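Local coordinates for protein ribonucleoside-diphosphate reductase, alpha chain (Actinobacillus ureae ATCC 25976, PDB 6DQX) that probably reduces ribonucleoside diphosphates to deoxyribonucleotides as the catalytic alpha subunit of a class Id ribonucleotide reductase, at residues W92-G96 against L97-L101; H337-A340 against T341-A345; W470-I473 against L474-G478. All coordinates share one frame; numbering follows the deposited sequence.

Contact 1: residues W92-G96 against L97-L101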
ATOM      1  N   TRP A  92      -9.290   5.354 -27.120  1.00 15.63           N
ATOM      2  CA  TRP A  92     -10.196   4.352 -27.731  1.00 16.21           C
ATOM      3  C   TRP A  92     -11.137   3.812 -26.667  1.00 16.84           C
ATOM      4  O   TRP A  92     -12.347   3.669 -26.903  1.00 18.01           O
ATOM      5  CB  TRP A  92      -9.435   3.166 -28.321  1.00 16.65           C
ATOM      6  CG  TRP A  92      -9.031   3.305 -29.739  1.00 17.47           C
ATOM      7  CD1 TRP A  92      -7.763   3.555 -30.211  1.00 18.24           C
ATOM      8  CD2 TRP A  92      -9.872   3.190 -30.890  1.00 18.33           C
ATOM      9  NE1 TRP A  92      -7.776   3.618 -31.588  1.00 17.88           N
ATOM     10  CE2 TRP A  92      -9.054   3.395 -32.028  1.00 18.58           C
ATOM     11  CE3 TRP A  92     -11.236   2.941 -31.074  1.00 19.22           C
ATOM     12  CZ2 TRP A  92      -9.556   3.358 -33.328  1.00 19.06           C
ATOM     13  CZ3 TRP A  92     -11.733   2.887 -32.371  1.00 19.40           C
ATOM     14  CH2 TRP A  92     -10.897   3.101 -33.481  1.00 18.53           C
ATOM     15  N   SER A  93     -10.578   3.516 -25.497  1.00 17.64           N
ATOM     16  CA  SER A  93     -11.376   2.868 -24.427  1.00 18.12           C
ATOM     17  C   SER A  93     -12.381   3.791 -23.747  1.00 19.31           C
ATOM     18  O   SER A  93     -13.533   3.372 -23.485  1.00 20.41           O
ATOM     19  CB  SER A  93     -10.469   2.215 -23.389  1.00 18.19           C
ATOM     20  OG  SER A  93      -9.737   1.157 -23.975  1.00 18.67           O
ATOM     21  N   ASN A  94     -11.958   5.025 -23.449  1.00 18.26           N
ATOM     22  CA  ASN A  94     -12.628   5.875 -22.477  1.00 18.54           C
ATOM     23  C   ASN A  94     -13.055   7.251 -22.939  1.00 17.56           C
ATOM     24  O   ASN A  94     -13.858   7.875 -22.260  1.00 17.71           O
ATOM     25  CB  ASN A  94     -11.717   6.046 -21.230  1.00 20.65           C
ATOM     26  CG  ASN A  94     -11.203   4.712 -20.676  1.00 22.48           C
ATOM     27  OD1 ASN A  94     -10.049   4.615 -20.254  1.00 24.01           O
ATOM     28  ND2 ASN A  94     -12.060   3.669 -20.692  1.00 22.37           N
ATOM     29  N   PHE A  95     -12.496   7.787 -24.032  1.00 16.71           N
ATOM     30  CA  PHE A  95     -12.819   9.172 -24.409  1.00 17.35           C
ATOM     31  C   PHE A  95     -14.307   9.380 -24.692  1.00 18.10           C
ATOM     32  O   PHE A  95     -14.907   8.627 -25.460  1.00 17.30           O
ATOM     33  CB  PHE A  95     -11.986   9.633 -25.625  1.00 17.26           C
ATOM     34  CG  PHE A  95     -12.259  11.056 -26.039  1.00 16.86           C
ATOM     35  CD1 PHE A  95     -11.910  12.108 -25.217  1.00 17.37           C
ATOM     36  CD2 PHE A  95     -12.887  11.347 -27.247  1.00 17.21           C
ATOM     37  CE1 PHE A  95     -12.173  13.429 -25.585  1.00 17.20           C
ATOM     38  CE2 PHE A  95     -13.164  12.664 -27.617  1.00 16.68           C
ATOM     39  CZ  PHE A  95     -12.782  13.699 -26.809  1.00 17.42           C
ATOM     40  N   GLY A  96     -14.893  10.420 -24.094  1.00 18.87           N
ATOM     41  CA  GLY A  96     -16.312  10.692 -24.237  1.00 21.41           C
ATOM     42  C   GLY A  96     -17.244   9.757 -23.461  1.00 21.51           C
ATOM     43  O   GLY A  96     -18.452   9.920 -23.533  1.00 23.65           O
ATOM     44  N   LEU A  97     -16.701   8.787 -22.730  1.00 22.44           N
ATOM     45  CA  LEU A  97     -17.493   7.839 -21.938  1.00 23.28           C
ATOM     46  C   LEU A  97     -17.306   8.080 -20.433  1.00 25.60           C
ATOM     47  O   LEU A  97     -16.385   8.773 -20.000  1.00 22.73           O
ATOM     48  CB  LEU A  97     -17.090   6.401 -22.273  1.00 22.99           C
ATOM     49  CG  LEU A  97     -17.065   5.969 -23.741  1.00 22.98           C
ATOM     50  CD1 LEU A  97     -16.628   4.522 -23.868  1.00 23.45           C
ATOM     51  CD2 LEU A  97     -18.415   6.185 -24.401  1.00 23.83           C
ATOM     52  N   ASP A  98     -18.184   7.488 -19.621  1.00 27.70           N
ATOM     53  CA  ASP A  98     -18.065   7.621 -18.157  1.00 29.97           C
ATOM     54  C   ASP A  98     -16.848   6.912 -17.571  1.00 28.06           C
ATOM     55  O   ASP A  98     -16.183   7.447 -16.683  1.00 29.47           O
ATOM     56  CB  ASP A  98     -19.336   7.095 -17.476  1.00 34.48           C
ATOM     57  CG  ASP A  98     -20.543   7.955 -17.765  1.00 38.15           C
ATOM     58  OD1 ASP A  98     -20.370   9.137 -18.136  1.00 42.48           O
ATOM     59  OD2 ASP A  98     -21.679   7.456 -17.608  1.00 45.23           O
ATOM     60  N   ARG A  99     -16.553   5.719 -18.073  1.00 29.04           N
ATOM     61  CA  ARG A  99     -15.501   4.890 -17.497  1.00 27.33           C
ATOM     62  C   ARG A  99     -14.099   5.478 -17.684  1.00 28.11           C
ATOM     63  O   ARG A  99     -13.855   6.242 -18.633  1.00 26.88           O
ATOM     64  CB  ARG A  99     -15.552   3.463 -18.055  1.00 29.05           C
ATOM     65  CG  ARG A  99     -15.231   3.295 -19.537  1.00 29.59           C
ATOM     66  CD  ARG A  99     -15.102   1.823 -19.889  1.00 30.77           C
ATOM     67  NE  ARG A  99     -14.640   1.604 -21.260  1.00 31.55           N
ATOM     68  CZ  ARG A  99     -14.460   0.403 -21.822  1.00 34.25           C
ATOM     69  NH1 ARG A  99     -14.708  -0.717 -21.136  1.00 36.32           N
ATOM     70  NH2 ARG A  99     -14.033   0.309 -23.079  1.00 32.98           N
ATOM     71  N   GLY A 100     -13.205   5.129 -16.760  1.00 25.42           N
ATOM     72  CA  GLY A 100     -11.763   5.341 -16.931  1.00 24.49           C
ATOM     73  C   GLY A 100     -11.308   6.773 -17.123  1.00 22.90           C
ATOM     74  O   GLY A 100     -12.008   7.744 -16.772  1.00 22.40           O
ATOM     75  N   LEU A 101     -10.097   6.884 -17.655  1.00 20.27           N
ATOM     76  CA  LEU A 101      -9.472   8.166 -17.948  1.00 19.84           C
ATOM     77  C   LEU A 101      -8.745   8.027 -19.289  1.00 18.83           C
ATOM     78  O   LEU A 101      -8.301   6.936 -19.645  1.00 19.82           O
ATOM     79  CB  LEU A 101      -8.480   8.575 -16.859  1.00 19.35           C
ATOM     80  CG  LEU A 101      -9.065   8.888 -15.471  1.00 19.54           C
ATOM     81  CD1 LEU A 101      -7.967   9.017 -14.440  1.00 20.00           C
ATOM     82  CD2 LEU A 101      -9.914  10.156 -15.520  1.00 20.50           C
TER
HETATM   83  O   HOH W   1     -14.719   2.043 -25.955  1.00 26.94           O
HETATM   84  O   HOH W   2      -7.995   4.375 -18.218  1.00 27.33           O
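R99 lays its aliphatic chain across the side-chain amide of N94 and hooks its guanidinium onto the last turn of the helix that N94 closes. The two side chains cross at about a right angle, with amide and guanidinium planes 90° apart, and R99 CG comes within 3.4 Å of N94 ND2. Beyond the crossing, the arginine grips a single backbone atom side-on: its NE lies 3.0 Å from S93 O and its NH2 3.1 Å from the same S93 O. That oxygen sits in the guanidinium plane, whereas both donors reach the carbonyl from one face of its plane, NE well above it. R99 gets there because its CG is wedged between backbone N and carbonyl carbon (chi1 67°) and the chain then runs extended to NE. Both bonds go to a carbonyl at the C-terminal end of helix 89-94, where the helix dipole would be expected to favour a positive group. The chain reverses here through a type II beta turn from N94 to L97, closed by L97 N to N94 O at 3.0 Å, with G96 at the positive phi such a turn needs. L97 CD1 comes 3.3 Å from S93 O, the same carbonyl R99 grips. A water 2.9 Å from N94 OD1 is placed to donate to it, though it has other acceptors in reach, and it accepts a weak bond from L101 N. The turn is also tied to its surroundings: E322 of helix 308-327 accepts from G96 N, K326 of the same helix donates to the carbonyls of L97 and G100, and R55 of helix 52-67 holds those of W92 and F95.

Contact 2: residues H337-A340 against T341-A345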
ATOM      1  N   HIS A 337      -4.736  16.287 -11.192  1.00 14.77           N
ATOM      2  CA  HIS A 337      -5.729  17.299 -11.602  1.00 15.34           C
ATOM      3  C   HIS A 337      -5.096  18.679 -11.663  1.00 15.15           C
ATOM      4  O   HIS A 337      -5.290  19.411 -12.672  1.00 17.02           O
ATOM      5  CB  HIS A 337      -6.917  17.293 -10.642  1.00 15.21           C
ATOM      6  CG  HIS A 337      -7.898  18.389 -10.894  1.00 15.39           C
ATOM      7  ND1 HIS A 337      -8.863  18.295 -11.857  1.00 16.37           N
ATOM      8  CD2 HIS A 337      -8.027  19.614 -10.349  1.00 15.73           C
ATOM      9  CE1 HIS A 337      -9.564  19.414 -11.884  1.00 15.82           C
ATOM     10  NE2 HIS A 337      -9.084  20.225 -10.971  1.00 16.03           N
ATOM     11  N   ARG A 338      -4.323  19.022 -10.624  1.00 15.21           N
ATOM     12  CA  ARG A 338      -3.610  20.284 -10.539  1.00 15.25           C
ATOM     13  C   ARG A 338      -2.624  20.422 -11.714  1.00 14.09           C
ATOM     14  O   ARG A 338      -2.613  21.438 -12.426  1.00 13.29           O
ATOM     15  CB  ARG A 338      -2.862  20.406  -9.212  1.00 16.58           C
ATOM     16  CG  ARG A 338      -2.071  21.692  -9.081  1.00 17.95           C
ATOM     17  CD  ARG A 338      -1.531  21.866  -7.686  1.00 20.12           C
ATOM     18  NE  ARG A 338      -0.560  22.946  -7.620  1.00 20.63           N
ATOM     19  CZ  ARG A 338      -0.844  24.253  -7.578  1.00 22.41           C
ATOM     20  NH1 ARG A 338      -2.084  24.708  -7.617  1.00 22.52           N
ATOM     21  NH2 ARG A 338       0.150  25.117  -7.507  1.00 23.72           N
ATOM     22  N   PHE A 339      -1.819  19.394 -11.926  1.00 12.69           N
ATOM     23  CA  PHE A 339      -0.867  19.428 -13.031  1.00 12.30           C
ATOM     24  C   PHE A 339      -1.518  19.659 -14.367  1.00 12.37           C
ATOM     25  O   PHE A 339      -1.095  20.548 -15.114  1.00 13.72           O
ATOM     26  CB  PHE A 339      -0.020  18.133 -13.114  1.00 12.46           C
ATOM     27  CG  PHE A 339       0.989  18.171 -14.230  1.00 11.67           C
ATOM     28  CD1 PHE A 339       0.626  17.812 -15.513  1.00 12.28           C
ATOM     29  CD2 PHE A 339       2.287  18.592 -13.986  1.00 11.89           C
ATOM     30  CE1 PHE A 339       1.546  17.826 -16.555  1.00 12.27           C
ATOM     31  CE2 PHE A 339       3.218  18.644 -15.018  1.00 12.33           C
ATOM     32  CZ  PHE A 339       2.846  18.266 -16.298  1.00 12.39           C
ATOM     33  N   ALA A 340      -2.518  18.852 -14.692  1.00 12.15           N
ATOM     34  CA  ALA A 340      -3.214  18.979 -15.961  1.00 12.38           C
ATOM     35  C   ALA A 340      -3.813  20.379 -16.138  1.00 12.57           C
ATOM     36  O   ALA A 340      -3.626  20.988 -17.182  1.00 12.09           O
ATOM     37  CB  ALA A 340      -4.303  17.955 -16.115  1.00 11.92           C
ATOM     38  N   THR A 341      -4.484  20.868 -15.107  1.00 13.08           N
ATOM     39  CA  THR A 341      -5.067  22.232 -15.124  1.00 14.70           C
ATOM     40  C   THR A 341      -4.022  23.322 -15.446  1.00 15.52           C
ATOM     41  O   THR A 341      -4.277  24.227 -16.250  1.00 16.76           O
ATOM     42  CB  THR A 341      -5.746  22.552 -13.789  1.00 15.61           C
ATOM     43  OG1 THR A 341      -6.774  21.578 -13.585  1.00 15.01           O
ATOM     44  CG2 THR A 341      -6.361  23.992 -13.820  1.00 16.62           C
ATOM     45  N   ARG A 342      -2.856  23.250 -14.812  1.00 15.21           N
ATOM     46  CA  ARG A 342      -1.879  24.307 -14.938  1.00 15.67           C
ATOM     47  C   ARG A 342      -0.945  24.204 -16.142  1.00 15.32           C
ATOM     48  O   ARG A 342      -0.452  25.228 -16.613  1.00 14.81           O
ATOM     49  CB  ARG A 342      -1.084  24.415 -13.655  1.00 17.84           C
ATOM     50  CG  ARG A 342      -1.981  24.668 -12.462  1.00 20.01           C
ATOM     51  CD  ARG A 342      -1.213  24.569 -11.175  1.00 23.23           C
ATOM     52  NE  ARG A 342      -0.379  25.721 -10.894  1.00 25.60           N
ATOM     53  CZ  ARG A 342       0.944  25.730 -10.710  1.00 26.21           C
ATOM     54  NH1 ARG A 342       1.705  24.647 -10.789  1.00 28.76           N
ATOM     55  NH2 ARG A 342       1.518  26.877 -10.409  1.00 27.11           N
ATOM     56  N   HIS A 343      -0.686  22.974 -16.609  1.00 14.27           N
ATOM     57  CA  HIS A 343       0.307  22.692 -17.658  1.00 13.23           C
ATOM     58  C   HIS A 343      -0.305  22.367 -19.014  1.00 12.81           C
ATOM     59  O   HIS A 343       0.231  22.773 -20.041  1.00 11.99           O
ATOM     60  CB  HIS A 343       1.176  21.477 -17.261  1.00 13.10           C
ATOM     61  CG  HIS A 343       2.119  21.749 -16.132  1.00 12.98           C
ATOM     62  ND1 HIS A 343       1.735  21.820 -14.806  1.00 14.20           N
ATOM     63  CD2 HIS A 343       3.448  21.934 -16.147  1.00 11.91           C
ATOM     64  CE1 HIS A 343       2.806  22.064 -14.061  1.00 12.19           C
ATOM     65  NE2 HIS A 343       3.857  22.142 -14.856  1.00 13.69           N
ATOM     66  N   ARG A 344      -1.372  21.575 -19.016  1.00 12.11           N
ATOM     67  CA  ARG A 344      -1.967  21.036 -20.230  1.00 12.54           C
ATOM     68  C   ARG A 344      -0.928  20.364 -21.150  1.00 12.53           C
ATOM     69  O   ARG A 344      -0.939  20.550 -22.370  1.00 12.65           O
ATOM     70  CB  ARG A 344      -2.737  22.141 -20.970  1.00 12.94           C
ATOM     71  CG  ARG A 344      -3.803  22.833 -20.136  1.00 13.58           C
ATOM     72  CD  ARG A 344      -4.709  23.719 -20.998  1.00 13.81           C
ATOM     73  NE  ARG A 344      -5.563  22.862 -21.811  1.00 14.27           N
ATOM     74  CZ  ARG A 344      -6.730  22.333 -21.429  1.00 15.02           C
ATOM     75  NH1 ARG A 344      -7.283  22.630 -20.260  1.00 15.47           N
ATOM     76  NH2 ARG A 344      -7.379  21.517 -22.243  1.00 16.07           N
ATOM     77  N   ALA A 345      -0.002  19.601 -20.566  1.00 12.90           N
ATOM     78  CA  ALA A 345       1.036  18.948 -21.373  1.00 13.13           C
ATOM     79  C   ALA A 345       0.452  17.908 -22.325  1.00 13.23           C
ATOM     80  O   ALA A 345      -0.422  17.131 -21.932  1.00 13.07           O
ATOM     81  CB  ALA A 345       2.084  18.305 -20.480  1.00 13.50           C
TER
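The C-terminal end of helix 334-343 carries two stacked pairs, each made by residues four apart, one turn along. H343 lies over a face of F339 as an offset stack, ring centroids 3.8 Å apart and planes at 9°. H343 CB joins in as a CH-pi contact over the same phenyl ring. The imidazole is held in place by its own hydrogen bond, ND1 to F339 O at 3.1 Å, with that oxygen near the ring plane; H343 N donates to the same carbonyl. A345 CB meets the F339 ring at its edge. One step round the helix, the guanidinium of R338 lies flat on that of R342, planes 10° apart, with R338 NH2 3.4 Å from R342 CZ. R338 runs out extended, while R342 bends at chi3 (76°), which leaves its head nearly parallel to that of R338. T341 turns its OG1 back to H337 O at 2.8 Å; T341 N binds that oxygen from the opposite face of its plane. R344, with positive phi, leaves the helix yet keeps its N on A340 O. A340 packs on helix 308-327, and the chain runs on toward strand 347-351.

D285 forms a salt bridge with R338, and E286 and E399 with R342; these carboxylates would offset the paired positive charge and fix the rotation of the R342 head.

Contact 3: residues W470-I473 against L474-G478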
ATOM      1  N   TRP A 470       9.625 -17.404 -49.239  1.00 39.42           N
ATOM      2  CA  TRP A 470       9.109 -16.944 -47.944  1.00 38.74           C
ATOM      3  C   TRP A 470       9.500 -17.877 -46.808  1.00 38.47           C
ATOM      4  O   TRP A 470       9.896 -17.407 -45.735  1.00 34.89           O
ATOM      5  CB  TRP A 470       7.590 -16.750 -47.966  1.00 39.24           C
ATOM      6  CG  TRP A 470       7.159 -15.496 -48.672  1.00 39.14           C
ATOM      7  CD1 TRP A 470       6.571 -15.405 -49.898  1.00 38.94           C
ATOM      8  CD2 TRP A 470       7.293 -14.144 -48.190  1.00 38.58           C
ATOM      9  NE1 TRP A 470       6.319 -14.085 -50.209  1.00 38.76           N
ATOM     10  CE2 TRP A 470       6.756 -13.293 -49.179  1.00 38.24           C
ATOM     11  CE3 TRP A 470       7.816 -13.575 -47.016  1.00 37.51           C
ATOM     12  CZ2 TRP A 470       6.715 -11.898 -49.031  1.00 38.37           C
ATOM     13  CZ3 TRP A 470       7.784 -12.177 -46.870  1.00 38.57           C
ATOM     14  CH2 TRP A 470       7.241 -11.359 -47.875  1.00 36.84           C
ATOM     15  N   GLU A 471       9.425 -19.193 -47.032  1.00 35.93           N
ATOM     16  CA  GLU A 471       9.846 -20.133 -45.984  1.00 35.48           C
ATOM     17  C   GLU A 471      11.323 -19.944 -45.630  1.00 33.26           C
ATOM     18  O   GLU A 471      11.689 -20.043 -44.457  1.00 35.44           O
ATOM     19  CB  GLU A 471       9.561 -21.599 -46.366  1.00 38.81           C
ATOM     20  CG  GLU A 471       9.879 -22.576 -45.240  1.00 41.03           C
ATOM     21  CD  GLU A 471       9.583 -24.020 -45.597  1.00 41.58           C
ATOM     22  OE1 GLU A 471      10.302 -24.572 -46.454  1.00 38.91           O
ATOM     23  OE2 GLU A 471       8.641 -24.586 -45.009  1.00 42.34           O
ATOM     24  N   SER A 472      12.160 -19.670 -46.630  1.00 30.74           N
ATOM     25  CA  SER A 472      13.577 -19.403 -46.399  1.00 32.08           C
ATOM     26  C   SER A 472      13.773 -18.170 -45.499  1.00 30.86           C
ATOM     27  O   SER A 472      14.634 -18.164 -44.619  1.00 30.25           O
ATOM     28  CB  SER A 472      14.302 -19.182 -47.720  1.00 33.48           C
ATOM     29  OG  SER A 472      15.688 -19.083 -47.502  1.00 36.50           O
ATOM     30  N   ILE A 473      12.956 -17.146 -45.739  1.00 31.68           N
ATOM     31  CA  ILE A 473      12.950 -15.916 -44.923  1.00 30.59           C
ATOM     32  C   ILE A 473      12.496 -16.222 -43.485  1.00 29.31           C
ATOM     33  O   ILE A 473      13.161 -15.827 -42.532  1.00 30.11           O
ATOM     34  CB  ILE A 473      12.084 -14.813 -45.588  1.00 30.78           C
ATOM     35  CG1 ILE A 473      12.713 -14.410 -46.932  1.00 31.29           C
ATOM     36  CG2 ILE A 473      11.961 -13.578 -44.686  1.00 31.10           C
ATOM     37  CD1 ILE A 473      11.796 -13.613 -47.834  1.00 33.24           C
ATOM     38  N   LEU A 474      11.397 -16.950 -43.323  1.00 28.87           N
ATOM     39  CA  LEU A 474      10.951 -17.385 -41.992  1.00 30.74           C
ATOM     40  C   LEU A 474      12.022 -18.190 -41.227  1.00 32.06           C
ATOM     41  O   LEU A 474      12.254 -17.940 -40.037  1.00 31.67           O
ATOM     42  CB  LEU A 474       9.673 -18.208 -42.111  1.00 32.38           C
ATOM     43  CG  LEU A 474       8.987 -18.663 -40.821  1.00 34.75           C
ATOM     44  CD1 LEU A 474       8.610 -17.498 -39.918  1.00 35.91           C
ATOM     45  CD2 LEU A 474       7.753 -19.462 -41.204  1.00 35.33           C
ATOM     46  N   HIS A 475      12.684 -19.131 -41.909  1.00 31.96           N
ATOM     47  CA  HIS A 475      13.757 -19.935 -41.288  1.00 34.44           C
ATOM     48  C   HIS A 475      15.006 -19.148 -40.909  1.00 34.85           C
ATOM     49  O   HIS A 475      15.759 -19.587 -40.049  1.00 34.64           O
ATOM     50  CB  HIS A 475      14.165 -21.113 -42.181  1.00 36.04           C
ATOM     51  CG  HIS A 475      13.100 -22.149 -42.313  1.00 38.36           C
ATOM     52  ND1 HIS A 475      12.088 -22.286 -41.390  1.00 42.63           N
ATOM     53  CD2 HIS A 475      12.891 -23.104 -43.246  1.00 41.65           C
ATOM     54  CE1 HIS A 475      11.289 -23.270 -41.756  1.00 42.73           C
ATOM     55  NE2 HIS A 475      11.753 -23.785 -42.880  1.00 43.10           N
ATOM     56  N   ASN A 476      15.222 -18.004 -41.555  1.00 35.50           N
ATOM     57  CA  ASN A 476      16.323 -17.091 -41.222  1.00 36.10           C
ATOM     58  C   ASN A 476      15.870 -15.879 -40.392  1.00 35.94           C
ATOM     59  O   ASN A 476      16.414 -14.791 -40.560  1.00 34.40           O
ATOM     60  CB  ASN A 476      17.014 -16.631 -42.514  1.00 38.78           C
ATOM     61  CG  ASN A 476      18.119 -17.554 -42.928  1.00 41.43           C
ATOM     62  OD1 ASN A 476      19.245 -17.404 -42.470  1.00 46.24           O
ATOM     63  ND2 ASN A 476      17.814 -18.512 -43.792  1.00 43.64           N
ATOM     64  N   ASP A 477      14.887 -16.069 -39.506  1.00 34.04           N
ATOM     65  CA  ASP A 477      14.466 -15.052 -38.527  1.00 34.79           C
ATOM     66  C   ASP A 477      13.936 -13.774 -39.206  1.00 32.65           C
ATOM     67  O   ASP A 477      14.133 -12.670 -38.711  1.00 31.62           O
ATOM     68  CB  ASP A 477      15.617 -14.719 -37.559  1.00 38.23           C
ATOM     69  CG  ASP A 477      16.261 -15.966 -36.954  1.00 42.35           C
ATOM     70  OD1 ASP A 477      15.524 -16.798 -36.389  1.00 43.87           O
ATOM     71  OD2 ASP A 477      17.504 -16.110 -37.046  1.00 45.41           O
ATOM     72  N   GLY A 478      13.270 -13.958 -40.342  1.00 29.76           N
ATOM     73  CA  GLY A 478      12.725 -12.875 -41.157  1.00 29.95           C
ATOM     74  C   GLY A 478      13.712 -12.042 -41.956  1.00 29.23           C
ATOM     75  O   GLY A 478      13.357 -10.958 -42.421  1.00 27.09           O
TER
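Helix 467-475 runs through W470-I473 and ends within L474-G478, with regular bonds from L474 N to W470 O and from H475 N to E471 O before the pattern breaks down. N476 is the first residue to leave helical angles, and its N makes weak bonds to S472 O and I473 O. The chain then closes in a Schellman motif: G478 N reaches back to I473 O at 2.9 Å, D477 N bonds L474 O at 3.3 Å, and D477 takes the positive phi of the C-prime residue. G478 follows with positive phi, easily reached by a residue without a side chain.

Among the side chains, H475 crosses E471 obliquely, ring and carboxylate planes 23° apart. Its NE2 comes 3.2 Å from E471 CG, so the imidazole meets the methylene part of the glutamate, and the carboxylate oxygens both stay 3.9 Å from NE2. E471 O sits 3.3 Å above one face of the H475 ring, toward its rim. N476 folds back so that ND2 gives S472 O a weak but nearly straight bond (3.3 Å, N-H...acceptor angle 163°). I473 directs CG2 anti to its backbone N, over the closing loop, 3.6 Å from G478 C; I473 also packs against L455 and Y438. W470 reaches D465 through NE1 and helix 453-461 with its ring.

Chemically, several carbonyls at this helix end find donors within the chain's own closing turn: I473 O in G478 N, L474 O in D477 N, and S472 O, weakly, in the backbone and side-chain nitrogens of N476.

All three contacts lie at helix C-termini, and they follow one another along the chain. Contacts 1 and 2 lie near each other without touching, centres about 19 Å apart and nearest atoms about 9 Å, and both pack against helix 308-327. The loop of contact 1 leads into strand 105-109 and the end of contact 2 into strand 347-351; both strands pair with strand 288-296 in the mixed sheet. Contact 3 stands apart, about 42 Å from contact 1 and about 49 Å from contact 2 between centres, across the chain's centre from contact 2, where helix 467-475 packs on helix 453-461. The first two thus lie where helices hand over to strands, the third at a distant helix end.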